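Long-range contact in carbohydrate deacetylase (Enterococcus faecalis, PDB 2I5I), which probably removes acetyl groups from acetylated carbohydrates, a magnesium-dependent step in the breakdown of oligosaccharides: residues T37-S42 and G62-L67. Numbering follows the deposited sequence.
Sequences TALPTS and GVHLTL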
loop_
_atom_site.group_PDB
_atom_site.type_symbol
_atom_site.label_atom_id
_atom_site.label_comp_id
_atom_site.label_asym_id
_atom_site.label_seq_id
_atom_site.Cartn_x
_atom_site.Cartn_y
_atom_site.Cartn_z
ATOM N N THR A 37 8.743 14.268 -16.848
ATOM C CA THR A 37 9.959 14.820 -16.228
ATOM C C THR A 37 9.551 15.848 -15.173
ATOM O O THR A 37 8.667 16.650 -15.497
ATOM C CB THR A 37 10.916 15.447 -17.244
ATOM O OG1 THR A 37 10.221 16.309 -18.142
ATOM C CG2 THR A 37 11.558 14.313 -18.044
ATOM N N ALA A 38 10.171 15.729 -14.020
ATOM C CA ALA A 38 9.793 16.404 -12.792
ATOM C C ALA A 38 10.727 17.514 -12.350
ATOM O O ALA A 38 11.946 17.387 -12.496
ATOM C CB ALA A 38 9.734 15.336 -11.688
ATOM N N LEU A 39 10.149 18.573 -11.780
ATOM C CA LEU A 39 10.900 19.714 -11.275
ATOM C C LEU A 39 11.267 19.598 -9.807
ATOM O O LEU A 39 10.460 19.906 -8.919
ATOM C CB LEU A 39 10.088 20.982 -11.502
ATOM C CG LEU A 39 9.693 21.365 -12.929
ATOM C CD1 LEU A 39 8.381 22.132 -12.925
ATOM C CD2 LEU A 39 10.813 22.196 -13.580
ATOM N N PRO A 40 12.490 19.224 -9.451
ATOM C CA PRO A 40 12.911 19.280 -8.058
ATOM C C PRO A 40 12.931 20.674 -7.437
ATOM O O PRO A 40 12.957 20.841 -6.211
ATOM C CB PRO A 40 14.363 18.752 -8.073
ATOM C CG PRO A 40 14.739 18.637 -9.499
ATOM C CD PRO A 40 13.537 18.728 -10.365
ATOM N N THR A 41 12.931 21.712 -8.265
ATOM C CA THR A 41 12.949 23.093 -7.825
ATOM C C THR A 41 11.571 23.522 -7.335
ATOM O O THR A 41 11.396 24.586 -6.744
ATOM C CB THR A 41 13.395 24.043 -8.961
ATOM O OG1 THR A 41 12.859 23.603 -10.210
ATOM C CG2 THR A 41 14.916 23.991 -9.046
ATOM N N SER A 42 10.592 22.646 -7.586
ATOM C CA SER A 42 9.229 22.920 -7.132
ATOM C C SER A 42 8.949 22.422 -5.731
ATOM O O SER A 42 9.288 21.322 -5.315
ATOM C CB SER A 42 8.250 22.240 -8.101
ATOM O OG SER A 42 6.930 22.695 -7.836
ATOM N N GLY A 62 11.807 11.226 -15.323
ATOM C CA GLY A 62 13.115 11.842 -15.501
ATOM C C GLY A 62 13.165 13.187 -14.802
ATOM O O GLY A 62 12.191 13.657 -14.190
ATOM N N VAL A 63 14.327 13.847 -14.894
ATOM C CA VAL A 63 14.517 15.112 -14.183
ATOM C C VAL A 63 14.433 16.290 -15.156
ATOM O O VAL A 63 15.110 16.328 -16.190
ATOM C CB VAL A 63 15.832 15.126 -13.385
ATOM C CG1 VAL A 63 17.048 14.839 -14.270
ATOM C CG2 VAL A 63 16.036 16.442 -12.649
ATOM N N HIS A 64 13.567 17.242 -14.821
ATOM C CA HIS A 64 13.297 18.459 -15.548
ATOM C C HIS A 64 14.172 19.596 -15.020
ATOM O O HIS A 64 13.835 20.302 -14.070
ATOM C CB HIS A 64 11.823 18.837 -15.406
ATOM C CG HIS A 64 11.212 19.523 -16.586
ATOM N ND1 HIS A 64 11.477 19.173 -17.883
ATOM C CD2 HIS A 64 10.326 20.538 -16.673
ATOM C CE1 HIS A 64 10.801 19.929 -18.722
ATOM N NE2 HIS A 64 10.085 20.780 -18.006
ATOM N N LEU A 65 15.363 19.770 -15.615
ATOM C CA LEU A 65 16.238 20.851 -15.157
ATOM C C LEU A 65 15.688 22.212 -15.567
ATOM O O LEU A 65 14.980 22.286 -16.569
ATOM C CB LEU A 65 17.642 20.677 -15.737
ATOM C CG LEU A 65 18.376 19.375 -15.413
ATOM C CD1 LEU A 65 19.622 19.335 -16.303
ATOM C CD2 LEU A 65 18.740 19.250 -13.952
ATOM N N THR A 66 16.002 23.272 -14.824
ATOM C CA THR A 66 15.558 24.611 -15.132
ATOM C C THR A 66 16.546 25.705 -14.723
ATOM O O THR A 66 17.344 25.584 -13.788
ATOM C CB THR A 66 14.189 24.916 -14.454
ATOM O OG1 THR A 66 13.689 26.166 -14.937
ATOM C CG2 THR A 66 14.369 25.001 -12.961
ATOM N N LEU A 67 16.458 26.786 -15.483
ATOM C CA LEU A 67 17.108 28.041 -15.204
ATOM C C LEU A 67 16.116 29.202 -15.226
ATOM O O LEU A 67 16.505 30.341 -15.009
ATOM C CB LEU A 67 18.206 28.336 -16.239
ATOM C CG LEU A 67 19.432 27.426 -16.175
ATOM C CD1 LEU A 67 20.401 27.731 -17.312
ATOM C CD2 LEU A 67 20.145 27.547 -14.839
HETATM O O HOH W 1 14.377 21.686 -11.795
#
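A38 sits between G62 and H64 and bonds to both through its backbone. A38 N donates to G62 O at 2.9 Å, and H64 N donates to A38 O at 2.8 Å. T37 pairs with G62, and its CG2 packs on the glycine backbone, 3.8 Å from G62 C. The imidazole of H64 meets L39 and T37. L39 runs alongside it and places CD2 at the ring edge, 3.5 Å from H64 CD2. T37 comes across it at about a right angle, with OG1 3.1 Å from H64 ND1. A chi1 of 47° sets that hydroxyl between the threonine's own N and carbonyl carbon and leaves CG2 for the glycine.

Past the paired strands the chains diverge. A water bridges them: it accepts from T41 OG1 and donates to H64 O at 2.7 Å. T41 OG1 also meets the methyl CG2 of T66 at 3.4 Å. P40 CG touches V63 CG2, on the sheet face that A38 and V63 share.

D128 is the second shell. One carboxylate oxygen bonds H64 ND1 and the other T37 OG1, which probably fixes the ring rotation. T66 packs on H130, a predicted magnesium ligand. H64 may join D13 and H130 in binding that metal. Here two adjacent parallel strands of a beta-alpha-beta unit end at the probable active site of a YdjC-family deacetylase.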